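Local coordinates for protein putative isochorismatase (Streptomyces avermitilis, PDB 3KL2) that is of unproven function but is probably a hydrolase of the isochorismatase-like cysteine hydrolase family, at residues 25-30 with 74-79; 50-55 with 185-190; 164-169 with 200-205; 179-184 with 206-211. All coordinates share one frame; numbering follows the deposited sequence.

Interaction 1: 25-30 with 74-79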
loop_
_atom_site.group_PDB
_atom_site.type_symbol
_atom_site.label_atom_id
_atom_site.label_comp_id
_atom_site.label_asym_id
_atom_site.label_seq_id
_atom_site.Cartn_x
_atom_site.Cartn_y
_atom_site.Cartn_z
ATOM N N ARG A 25 -20.153 5.778 -9.657
ATOM C CA ARG A 25 -18.723 5.517 -9.743
ATOM C C ARG A 25 -17.898 6.734 -9.283
ATOM O O ARG A 25 -16.687 6.805 -9.562
ATOM C CB ARG A 25 -18.344 5.172 -11.191
ATOM C CG ARG A 25 -18.297 3.684 -11.516
ATOM C CD ARG A 25 -19.287 3.292 -12.580
ATOM N NE ARG A 25 -19.183 1.858 -12.905
ATOM C CZ ARG A 25 -20.194 0.974 -12.925
ATOM N NH1 ARG A 25 -21.458 1.316 -12.651
ATOM N NH2 ARG A 25 -19.929 -0.287 -13.240
ATOM N N THR A 26 -18.553 7.647 -8.554
ATOM C CA THR A 26 -18.018 8.971 -8.251
ATOM C C THR A 26 -18.130 9.241 -6.757
ATOM O O THR A 26 -19.005 8.717 -6.108
ATOM C CB THR A 26 -18.736 10.086 -9.075
ATOM O OG1 THR A 26 -18.598 9.809 -10.475
ATOM C CG2 THR A 26 -18.144 11.470 -8.788
ATOM N N ALA A 27 -17.207 10.029 -6.221
ATOM C CA ALA A 27 -17.137 10.299 -4.799
ATOM C C ALA A 27 -16.500 11.653 -4.587
ATOM O O ALA A 27 -15.414 11.930 -5.135
ATOM C CB ALA A 27 -16.325 9.296 -4.135
ATOM N N ILE A 28 -17.145 12.485 -3.774
ATOM C CA ILE A 28 -16.574 13.773 -3.434
ATOM C C ILE A 28 -15.771 13.433 -2.190
ATOM O O ILE A 28 -16.266 12.732 -1.338
ATOM C CB ILE A 28 -17.672 14.848 -3.167
ATOM C CG1 ILE A 28 -18.660 14.951 -4.354
ATOM C CG2 ILE A 28 -17.048 16.217 -2.894
ATOM C CD1 ILE A 28 -18.044 15.531 -5.665
ATOM N N VAL A 29 -14.516 13.843 -2.119
ATOM C CA VAL A 29 -13.667 13.556 -0.974
ATOM C C VAL A 29 -13.172 14.895 -0.422
ATOM O O VAL A 29 -12.482 15.634 -1.125
ATOM C CB VAL A 29 -12.490 12.663 -1.377
ATOM C CG1 VAL A 29 -11.681 12.309 -0.180
ATOM C CG2 VAL A 29 -13.011 11.372 -2.147
ATOM N N LEU A 30 -13.566 15.196 0.819
ATOM C CA LEU A 30 -13.333 16.485 1.481
ATOM C C LEU A 30 -12.262 16.381 2.564
ATOM O O LEU A 30 -12.478 15.755 3.602
ATOM C CB LEU A 30 -14.625 16.957 2.141
ATOM C CG LEU A 30 -15.787 17.137 1.158
ATOM C CD1 LEU A 30 -17.062 17.611 1.923
ATOM C CD2 LEU A 30 -15.386 18.112 -0.014
ATOM N N PRO A 74 -21.770 9.886 -3.340
ATOM C CA PRO A 74 -21.232 9.759 -1.998
ATOM C C PRO A 74 -20.303 10.923 -1.663
ATOM O O PRO A 74 -19.436 11.285 -2.462
ATOM C CB PRO A 74 -20.458 8.457 -2.055
ATOM C CG PRO A 74 -21.121 7.678 -3.139
ATOM C CD PRO A 74 -21.584 8.662 -4.137
ATOM N N ILE A 75 -20.561 11.545 -0.517
ATOM C CA ILE A 75 -19.710 12.557 0.043
ATOM C C ILE A 75 -18.889 11.835 1.102
ATOM O O ILE A 75 -19.456 11.203 1.958
ATOM C CB ILE A 75 -20.559 13.645 0.709
ATOM C CG1 ILE A 75 -21.660 14.174 -0.252
ATOM C CG2 ILE A 75 -19.709 14.754 1.208
ATOM C CD1 ILE A 75 -21.196 14.662 -1.642
ATOM N N MET A 76 -17.562 11.920 1.038
ATOM C CA MET A 76 -16.665 11.274 2.005
ATOM C C MET A 76 -15.779 12.311 2.720
ATOM O O MET A 76 -15.037 13.007 2.057
ATOM C CB MET A 76 -15.758 10.335 1.252
ATOM C CG MET A 76 -16.499 9.194 0.568
ATOM S SD MET A 76 -15.393 7.959 -0.055
ATOM C CE MET A 76 -16.633 6.969 -0.838
ATOM N N HIS A 77 -15.837 12.399 4.056
ATOM C CA HIS A 77 -15.059 13.384 4.816
ATOM C C HIS A 77 -13.804 12.751 5.359
ATOM O O HIS A 77 -13.839 11.656 5.909
ATOM C CB HIS A 77 -15.859 13.906 6.030
ATOM C CG HIS A 77 -17.133 14.626 5.691
ATOM N ND1 HIS A 77 -17.169 15.964 5.355
ATOM C CD2 HIS A 77 -18.424 14.208 5.712
ATOM C CE1 HIS A 77 -18.426 16.330 5.166
ATOM N NE2 HIS A 77 -19.208 15.285 5.375
ATOM N N ALA A 78 -12.696 13.479 5.286
ATOM C CA ALA A 78 -11.405 12.943 5.676
ATOM C C ALA A 78 -10.765 13.907 6.636
ATOM O O ALA A 78 -9.920 14.691 6.255
ATOM C CB ALA A 78 -10.529 12.694 4.462
ATOM N N PRO A 79 -11.191 13.863 7.908
ATOM C CA PRO A 79 -10.616 14.699 8.939
ATOM C C PRO A 79 -9.363 14.069 9.470
ATOM O O PRO A 79 -9.214 12.861 9.403
ATOM C CB PRO A 79 -11.712 14.726 10.012
ATOM C CG PRO A 79 -12.315 13.383 9.952
ATOM C CD PRO A 79 -12.242 12.994 8.443
#

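Interaction 2: 50-55 with 185-190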
loop_
_atom_site.group_PDB
_atom_site.type_symbol
_atom_site.label_atom_id
_atom_site.label_comp_id
_atom_site.label_asym_id
_atom_site.label_seq_id
_atom_site.Cartn_x
_atom_site.Cartn_y
_atom_site.Cartn_z
ATOM N N ASP A 50 -6.143 34.114 4.233
ATOM C CA ASP A 50 -6.065 34.950 3.013
ATOM C C ASP A 50 -6.542 34.130 1.817
ATOM O O ASP A 50 -7.378 34.595 1.026
ATOM C CB ASP A 50 -4.667 35.567 2.748
ATOM N N VAL A 51 -6.066 32.891 1.728
ATOM C CA VAL A 51 -6.362 32.055 0.562
ATOM C C VAL A 51 -7.791 31.523 0.603
ATOM O O VAL A 51 -8.455 31.460 -0.426
ATOM C CB VAL A 51 -5.303 30.961 0.380
ATOM C CG1 VAL A 51 -5.624 30.070 -0.817
ATOM C CG2 VAL A 51 -3.898 31.618 0.188
ATOM N N MET A 52 -8.303 31.194 1.784
ATOM C CA MET A 52 -9.737 30.876 1.886
ATOM C C MET A 52 -10.570 32.050 1.323
ATOM O O MET A 52 -11.426 31.871 0.465
ATOM C CB MET A 52 -10.136 30.597 3.341
ATOM C CG MET A 52 -9.783 29.192 3.854
ATOM S SD MET A 52 -10.285 28.942 5.572
ATOM C CE MET A 52 -12.049 29.127 5.285
ATOM N N GLN A 53 -10.283 33.256 1.809
ATOM C CA GLN A 53 -11.025 34.466 1.424
ATOM C C GLN A 53 -10.873 34.745 -0.071
ATOM O O GLN A 53 -11.867 34.971 -0.762
ATOM C CB GLN A 53 -10.553 35.664 2.262
ATOM C CG GLN A 53 -11.526 36.849 2.325
ATOM C CD GLN A 53 -11.292 37.926 1.244
ATOM O OE1 GLN A 53 -10.185 38.073 0.679
ATOM N NE2 GLN A 53 -12.347 38.697 0.963
ATOM N N HIS A 54 -9.642 34.701 -0.571
ATOM C CA HIS A 54 -9.391 34.932 -1.997
ATOM C C HIS A 54 -10.195 33.970 -2.892
ATOM O O HIS A 54 -10.802 34.383 -3.882
ATOM C CB HIS A 54 -7.891 34.848 -2.328
ATOM C CG HIS A 54 -7.559 35.309 -3.718
ATOM N ND1 HIS A 54 -7.235 34.436 -4.742
ATOM C CD2 HIS A 54 -7.516 36.556 -4.254
ATOM C CE1 HIS A 54 -6.987 35.128 -5.842
ATOM N NE2 HIS A 54 -7.160 36.415 -5.576
ATOM N N THR A 55 -10.216 32.694 -2.527
ATOM C CA THR A 55 -10.849 31.690 -3.375
ATOM C C THR A 55 -12.360 31.548 -3.158
ATOM O O THR A 55 -13.091 31.149 -4.072
ATOM C CB THR A 55 -10.191 30.338 -3.162
ATOM O OG1 THR A 55 -10.285 29.987 -1.773
ATOM C CG2 THR A 55 -8.726 30.406 -3.618
ATOM N N CYS A 185 -11.870 25.057 -4.587
ATOM C CA CYS A 185 -12.323 24.514 -3.276
ATOM C C CYS A 185 -11.157 23.989 -2.469
ATOM O O CYS A 185 -11.281 23.049 -1.702
ATOM C CB CYS A 185 -13.339 23.406 -3.458
ATOM S SG CYS A 185 -14.830 23.884 -4.254
ATOM N N VAL A 186 -10.001 24.588 -2.654
ATOM C CA VAL A 186 -8.845 24.217 -1.878
ATOM C C VAL A 186 -8.143 25.472 -1.383
ATOM O O VAL A 186 -8.359 26.541 -1.949
ATOM C CB VAL A 186 -7.867 23.340 -2.694
ATOM C CG1 VAL A 186 -8.549 22.013 -3.094
ATOM C CG2 VAL A 186 -7.338 24.091 -3.867
ATOM N N ALA A 187 -7.316 25.343 -0.347
ATOM C CA ALA A 187 -6.574 26.465 0.206
ATOM C C ALA A 187 -5.250 26.012 0.811
ATOM O O ALA A 187 -5.068 24.839 1.148
ATOM C CB ALA A 187 -7.422 27.257 1.257
ATOM N N ALA A 188 -4.331 26.973 0.925
ATOM C CA ALA A 188 -3.005 26.745 1.419
ATOM C C ALA A 188 -2.615 27.891 2.322
ATOM O O ALA A 188 -3.394 28.812 2.551
ATOM C CB ALA A 188 -2.044 26.669 0.265
ATOM N N THR A 189 -1.386 27.833 2.816
ATOM C CA THR A 189 -0.905 28.833 3.723
ATOM C C THR A 189 -0.330 30.041 2.960
ATOM O O THR A 189 0.060 31.016 3.564
ATOM C CB THR A 189 0.162 28.225 4.676
ATOM O OG1 THR A 189 1.216 27.633 3.904
ATOM C CG2 THR A 189 -0.448 27.157 5.565
ATOM N N SER A 190 -0.251 29.957 1.636
ATOM C CA SER A 190 0.281 31.039 0.833
ATOM C C SER A 190 -0.385 30.998 -0.519
ATOM O O SER A 190 -0.565 29.942 -1.085
ATOM C CB SER A 190 1.811 30.939 0.694
ATOM O OG SER A 190 2.248 31.214 -0.637
#

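Interaction 3: 164-169 with 200-205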
loop_
_atom_site.group_PDB
_atom_site.type_symbol
_atom_site.label_atom_id
_atom_site.label_comp_id
_atom_site.label_asym_id
_atom_site.label_seq_id
_atom_site.Cartn_x
_atom_site.Cartn_y
_atom_site.Cartn_z
ATOM N N CYS A 164 -1.579 17.956 1.915
ATOM C CA CYS A 164 -2.521 16.841 1.963
ATOM C C CYS A 164 -3.362 16.697 0.686
ATOM O O CYS A 164 -3.638 15.584 0.259
ATOM C CB CYS A 164 -3.448 17.017 3.183
ATOM S SG CYS A 164 -2.557 17.553 4.719
ATOM N N VAL A 165 -3.773 17.805 0.071
ATOM C CA VAL A 165 -4.557 17.691 -1.142
ATOM C C VAL A 165 -3.660 17.160 -2.257
ATOM O O VAL A 165 -3.990 16.195 -2.956
ATOM C CB VAL A 165 -5.228 19.020 -1.585
ATOM C CG1 VAL A 165 -5.758 18.868 -2.981
ATOM C CG2 VAL A 165 -6.348 19.432 -0.617
ATOM N N GLU A 166 -2.479 17.741 -2.377
ATOM C CA GLU A 166 -1.589 17.262 -3.403
ATOM C C GLU A 166 -1.146 15.809 -3.160
ATOM O O GLU A 166 -1.011 15.047 -4.110
ATOM C CB GLU A 166 -0.411 18.182 -3.559
ATOM C CG GLU A 166 0.150 18.146 -4.956
ATOM C CD GLU A 166 1.338 19.060 -5.150
ATOM O OE1 GLU A 166 1.174 20.257 -4.932
ATOM O OE2 GLU A 166 2.419 18.577 -5.535
ATOM N N SER A 167 -0.921 15.427 -1.900
ATOM C CA SER A 167 -0.463 14.064 -1.622
ATOM C C SER A 167 -1.519 13.015 -1.981
ATOM O O SER A 167 -1.201 11.975 -2.562
ATOM C CB SER A 167 -0.088 13.899 -0.189
ATOM O OG SER A 167 1.101 14.562 0.043
ATOM N N THR A 168 -2.766 13.319 -1.637
ATOM C CA THR A 168 -3.874 12.494 -1.970
ATOM C C THR A 168 -4.118 12.382 -3.478
ATOM O O THR A 168 -4.506 11.350 -3.957
ATOM C CB THR A 168 -5.104 13.063 -1.300
ATOM O OG1 THR A 168 -4.886 13.089 0.122
ATOM C CG2 THR A 168 -6.394 12.228 -1.670
ATOM N N MET A 169 -3.998 13.475 -4.205
ATOM C CA MET A 169 -4.033 13.491 -5.674
ATOM C C MET A 169 -2.940 12.588 -6.273
ATOM O O MET A 169 -3.178 11.779 -7.161
ATOM C CB MET A 169 -3.778 14.918 -6.122
ATOM C CG MET A 169 -3.882 15.193 -7.670
ATOM S SD MET A 169 -3.339 16.873 -8.034
ATOM C CE MET A 169 -1.678 16.884 -7.398
ATOM N N TYR A 200 1.133 24.040 -11.943
ATOM C CA TYR A 200 2.234 23.172 -12.309
ATOM C C TYR A 200 1.955 21.684 -11.982
ATOM O O TYR A 200 2.057 20.844 -12.870
ATOM C CB TYR A 200 3.493 23.599 -11.554
ATOM C CG TYR A 200 4.011 25.025 -11.825
ATOM C CD1 TYR A 200 3.500 25.809 -12.875
ATOM C CD2 TYR A 200 5.060 25.556 -11.051
ATOM C CE1 TYR A 200 3.984 27.075 -13.131
ATOM C CE2 TYR A 200 5.567 26.821 -11.314
ATOM C CZ TYR A 200 5.020 27.590 -12.357
ATOM O OH TYR A 200 5.502 28.869 -12.639
ATOM N N ASP A 201 1.608 21.384 -10.723
ATOM C CA ASP A 201 1.477 20.012 -10.211
ATOM C C ASP A 201 0.117 19.354 -10.537
ATOM O O ASP A 201 0.060 18.230 -11.033
ATOM C CB ASP A 201 1.655 20.001 -8.684
ATOM C CG ASP A 201 3.074 20.376 -8.229
ATOM O OD1 ASP A 201 4.022 20.248 -9.009
ATOM O OD2 ASP A 201 3.237 20.783 -7.053
ATOM N N PHE A 202 -0.976 20.061 -10.275
ATOM C CA PHE A 202 -2.286 19.489 -10.453
ATOM C C PHE A 202 -2.551 18.849 -11.823
ATOM O O PHE A 202 -3.207 17.818 -11.842
ATOM C CB PHE A 202 -3.395 20.481 -10.141
ATOM C CG PHE A 202 -3.702 20.641 -8.667
ATOM C CD1 PHE A 202 -4.973 21.040 -8.260
ATOM C CD2 PHE A 202 -2.743 20.455 -7.701
ATOM C CE1 PHE A 202 -5.263 21.217 -6.922
ATOM C CE2 PHE A 202 -3.044 20.638 -6.364
ATOM C CZ PHE A 202 -4.296 21.004 -5.981
ATOM N N PRO A 203 -2.081 19.436 -12.942
ATOM C CA PRO A 203 -2.364 18.821 -14.263
ATOM C C PRO A 203 -1.590 17.536 -14.614
ATOM O O PRO A 203 -1.975 16.816 -15.539
ATOM C CB PRO A 203 -2.003 19.932 -15.277
ATOM C CG PRO A 203 -2.062 21.227 -14.475
ATOM C CD PRO A 203 -1.617 20.835 -13.084
ATOM N N MET A 204 -0.509 17.275 -13.881
ATOM C CA MET A 204 0.254 16.044 -14.023
ATOM C C MET A 204 -0.478 14.860 -13.369
ATOM O O MET A 204 -0.215 13.720 -13.709
ATOM C CB MET A 204 1.624 16.173 -13.336
ATOM C CG MET A 204 2.697 17.145 -13.944
ATOM S SD MET A 204 4.192 17.125 -12.868
ATOM C CE MET A 204 5.401 17.659 -14.087
ATOM N N PHE A 205 -1.329 15.116 -12.385
ATOM C CA PHE A 205 -1.905 14.038 -11.585
ATOM C C PHE A 205 -3.413 14.075 -11.573
ATOM O O PHE A 205 -4.026 13.227 -10.937
ATOM C CB PHE A 205 -1.385 14.108 -10.150
ATOM C CG PHE A 205 0.093 13.888 -10.038
ATOM C CD1 PHE A 205 0.623 12.612 -10.143
ATOM C CD2 PHE A 205 0.966 14.952 -9.878
ATOM C CE1 PHE A 205 2.021 12.384 -10.065
ATOM C CE2 PHE A 205 2.359 14.732 -9.767
ATOM C CZ PHE A 205 2.878 13.438 -9.868
#

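Interaction 4: 179-184 with 206-211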
loop_
_atom_site.group_PDB
_atom_site.type_symbol
_atom_site.label_atom_id
_atom_site.label_comp_id
_atom_site.label_asym_id
_atom_site.label_seq_id
_atom_site.Cartn_x
_atom_site.Cartn_y
_atom_site.Cartn_z
ATOM N N VAL A 179 -8.724 11.236 -10.872
ATOM C CA VAL A 179 -8.783 12.326 -9.892
ATOM C C VAL A 179 -9.219 13.660 -10.521
ATOM O O VAL A 179 -8.677 14.084 -11.517
ATOM C CB VAL A 179 -7.412 12.526 -9.236
ATOM C CG1 VAL A 179 -7.530 13.461 -8.062
ATOM C CG2 VAL A 179 -6.829 11.142 -8.823
ATOM N N ILE A 180 -10.188 14.316 -9.927
ATOM C CA ILE A 180 -10.578 15.663 -10.320
ATOM C C ILE A 180 -10.267 16.540 -9.106
ATOM O O ILE A 180 -10.693 16.217 -7.996
ATOM C CB ILE A 180 -12.073 15.733 -10.622
ATOM C CG1 ILE A 180 -12.393 14.994 -11.911
ATOM C CG2 ILE A 180 -12.555 17.170 -10.741
ATOM C CD1 ILE A 180 -13.871 14.697 -12.034
ATOM N N THR A 181 -9.471 17.593 -9.306
ATOM C CA THR A 181 -9.195 18.572 -8.247
ATOM C C THR A 181 -10.037 19.800 -8.480
ATOM O O THR A 181 -10.104 20.291 -9.590
ATOM C CB THR A 181 -7.714 18.997 -8.176
ATOM O OG1 THR A 181 -7.254 19.378 -9.479
ATOM C CG2 THR A 181 -6.854 17.835 -7.643
ATOM N N LEU A 182 -10.674 20.263 -7.413
ATOM C CA LEU A 182 -11.512 21.418 -7.410
ATOM C C LEU A 182 -10.627 22.627 -7.130
ATOM O O LEU A 182 -10.304 22.932 -5.947
ATOM C CB LEU A 182 -12.594 21.298 -6.341
ATOM C CG LEU A 182 -13.748 20.300 -6.577
ATOM C CD1 LEU A 182 -14.463 19.998 -5.291
ATOM C CD2 LEU A 182 -14.732 20.847 -7.598
ATOM N N THR A 183 -10.242 23.308 -8.213
ATOM C CA THR A 183 -9.257 24.403 -8.149
ATOM C C THR A 183 -9.703 25.548 -7.250
ATOM O O THR A 183 -8.862 26.158 -6.603
ATOM C CB THR A 183 -8.925 24.960 -9.557
ATOM O OG1 THR A 183 -10.133 25.431 -10.196
ATOM C CG2 THR A 183 -8.266 23.854 -10.421
ATOM N N ASP A 184 -11.011 25.815 -7.183
ATOM C CA ASP A 184 -11.548 26.843 -6.280
ATOM C C ASP A 184 -12.216 26.277 -5.011
ATOM O O ASP A 184 -13.044 26.966 -4.418
ATOM C CB ASP A 184 -12.502 27.840 -7.009
ATOM C CG ASP A 184 -13.705 27.156 -7.651
ATOM O OD1 ASP A 184 -13.755 25.922 -7.575
ATOM O OD2 ASP A 184 -14.588 27.830 -8.253
ATOM N N SER A 206 -4.014 15.043 -12.269
ATOM C CA SER A 206 -5.449 15.250 -12.169
ATOM C C SER A 206 -6.057 15.979 -13.368
ATOM O O SER A 206 -5.366 16.357 -14.335
ATOM C CB SER A 206 -5.830 15.942 -10.834
ATOM O OG SER A 206 -5.656 17.351 -10.849
ATOM N N VAL A 207 -7.372 16.106 -13.313
ATOM C CA VAL A 207 -8.101 16.951 -14.241
ATOM C C VAL A 207 -8.634 18.103 -13.394
ATOM O O VAL A 207 -9.631 17.934 -12.698
ATOM C CB VAL A 207 -9.254 16.197 -14.915
ATOM C CG1 VAL A 207 -9.949 17.095 -15.983
ATOM C CG2 VAL A 207 -8.747 14.923 -15.562
ATOM N N PRO A 208 -7.939 19.255 -13.396
ATOM C CA PRO A 208 -8.417 20.363 -12.569
ATOM C C PRO A 208 -9.699 20.998 -13.131
ATOM O O PRO A 208 -9.788 21.257 -14.345
ATOM C CB PRO A 208 -7.247 21.373 -12.592
ATOM C CG PRO A 208 -6.110 20.653 -13.179
ATOM C CD PRO A 208 -6.689 19.604 -14.087
ATOM N N MET A 209 -10.679 21.211 -12.254
ATOM C CA MET A 209 -11.908 21.894 -12.633
ATOM C C MET A 209 -12.343 22.899 -11.571
ATOM O O MET A 209 -11.849 22.935 -10.427
ATOM C CB MET A 209 -13.054 20.898 -12.880
ATOM C CG MET A 209 -12.609 19.610 -13.506
ATOM S SD MET A 209 -13.856 18.733 -14.462
ATOM C CE MET A 209 -13.738 19.819 -15.929
ATOM N N THR A 210 -13.292 23.727 -11.965
ATOM C CA THR A 210 -13.863 24.662 -11.051
ATOM C C THR A 210 -15.063 23.979 -10.433
ATOM O O THR A 210 -15.528 22.934 -10.913
ATOM C CB THR A 210 -14.221 25.977 -11.761
ATOM O OG1 THR A 210 -15.224 25.739 -12.761
ATOM C CG2 THR A 210 -12.961 26.554 -12.410
ATOM N N SER A 211 -15.513 24.539 -9.323
ATOM C CA SER A 211 -16.767 24.165 -8.710
ATOM C C SER A 211 -17.895 24.170 -9.751
ATOM O O SER A 211 -18.617 23.186 -9.914
ATOM C CB SER A 211 -17.079 25.148 -7.584
ATOM O OG SER A 211 -16.918 26.502 -8.016
#

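Interaction 1: 25-30 with 74-79
Ile-28 and Ile-75 run alongside each other on one face of the sheet, with Ile-28 CG1 and Ile-75 CD1 3.7 Å apart. Ile-75 CG1 is set anti to its carbonyl carbon (chi1 -51°), and the bend that follows carries CD1 over to Ile-28. Two residues further along, Leu-30 and His-77 repeat the pairing: Leu-30 CD1 rests 3.7 Å from His-77 CE1, approaching the imidazole obliquely, and also reaches Ile-75 CG2. Helix 57-71 covers this face, while NE2 of His-77 is hydrogen-bonded to Asp-125. On the face of Val-29 and Met-76, the extended methionine runs back along the neighbouring strand until its CE lies 4.0 Å from Ala-27 CB, packed against helix 142-149. Between the two layers the strands run parallel, 4.7 Å apart at closest, in the core sheet of the isochorismatase-like alpha/beta fold. Ile-28 and Leu-30 each both give and accept a backbone bond, Ile-28 with Pro-74 O and Met-76 N, Leu-30 with Met-76 O and Ala-78 N. The backbone polarity is thus paired off inside the sheet, which lets almost wholly apolar side chains face the helices on both sides.

Interaction 2: 50-55 with 185-190
Val-51 O is gripped by two donors from Thr-55, one turn further along helix 45-55: the hydroxyl OG1 at 2.7 Å and the backbone N at 3.0 Å. The hydroxyl can bend back to that carbonyl because OG1 sits between the backbone N and the carbonyl carbon (chi1 57°), and it comes in tilted 21° from the carbonyl plane. Thr-55 OG1 is also 4.0 Å from Val-186 O, too far to bond, so the helix meets 185-190 by van der Waals contact, mainly from the carbons of Val-51. Val-51 CG1 lies against Ala-187, 3.9 Å from CB, whereas CG2 reaches the Ser-190 carbonyl carbon at 3.6 Å and CB faces Ala-188 O. Here the contact brings a surface helix against the C-terminal end of strand 178-187 of the parallel alpha/beta sheet, just where the chain leaves the sheet for helix 191-205. Ser-190 is the N-cap of that helix, its OG bonded to Glu-193 N, and His-194 packs on both Val-51 and Thr-55. From the next position of helix 45-55, Met-52 places CG 4.0 Å from Ala-187 CB; its CE is swung round by the last torsion (63°), and the side chain also packs on His-45 and Met-57.

Interaction 3: 164-169 with 200-205
Met-169 lays its sulfur over one face of the Phe-202 ring, SD standing 4.1 Å from the ring centroid and 29° off the normal, a Met-aromatic contact. CG of Met-169 points anti to the backbone N, sending the chain across to helix 191-205, and a bend at chi3 turns CE back between Phe-202 CD2 and Phe-205 CB. Met-169 CG itself lies 3.7 Å from Phe-205 CB. Further along the same ring, Val-165 CG1 approaches Phe-202 CZ obliquely at 4.0 Å. Beside this apolar patch two acids meet: Glu-166 OE2 is 2.8 Å from Asp-201 OD2, with the carboxylate planes 62° apart. Such closeness suggests a shared proton or strong compensation by cations; Arg-170 makes a salt bridge to Glu-166 OE2 and a long, weak ion pair with Asp-201, and Arg-170 of the second subunit adds another long, weak pair to Glu-166. A lysine in place of Glu-166 would probably set a positive charge against Arg-170, depriving that arginine of its salt-bridge mate. Segments 164-169 and 200-205 run roughly parallel, their axes 24° apart and 10.3 Å at closest approach, as neighbouring helices do on one face of a parallel alpha/beta sheet, here beside a subunit interface.

Interaction 4: 179-184 with 206-211
Val-179 O accepts from Val-207 N at 3.0 Å, opening the parallel pairing of a beta-alpha-beta unit: strand 178-187 leads through helix 191-205 into strand 207-209, outermost there within this chain. Ile-180 shares a face with Met-209, and the two side chains cross at a slant, Ile-180 CG2 lying 3.7 Å from Met-209 CG. On the other face, Thr-181 places OG1 between its backbone N and carbonyl carbon (chi1 50°), donating to Ser-206 OG, which is also bonded to Phe-202 O. The backbone N of Thr-181 has a weak bond to Val-207 O, but its carbonyl receives Met-209 N almost straight at 2.9 Å. Leu-182 follows, its CD2 lying 4.0 Å from Ser-211 CA. Thr-183 then doubles its hold on Met-209 O: N approaches nearly in line, whereas OG1, 3.0 Å away, comes from above the carbonyl plane. Thr-183 CG2 presses on Pro-208 CB at 3.5 Å, a tight fit. At the corner, Asp-184 takes the backbone N and hydroxyl of Ser-211, the first residue of helix 211-218, on its two carboxylate oxygens. OD1 of Asp-184 receives Ser-211 N on its syn lone pair at 2.8 Å. A leucine in place of Asp-184 would probably leave the Ser-211 amide and hydroxyl without these acceptors and loosen the helix start. Asp-184 OD2 meets Ser-211 OG at 2.7 Å, 29° out of the carboxylate plane.

From the N terminus, interaction 1 closes first, bringing strand 75-78 beside strand 26-31 after a largely helical excursion. Interaction 2 begins inside that excursion, at 50-55, and closes only at 185-190, so the two cross, and a helix from the first half is tied to a late strand. Interactions 3 and 4 both cross interaction 2 and each other: 164-169 waits for 200-205, while 179-184 waits for 206-211. Interaction 1 is complete before either begins. Interactions 3 and 4 touch directly, Met-169 and Phe-202 packing on Thr-181, so this helix pair and strands 178-187 and 207-209 are packed together, and both contacts touch the second subunit. Interactions 2 and 4 share strand 178-187.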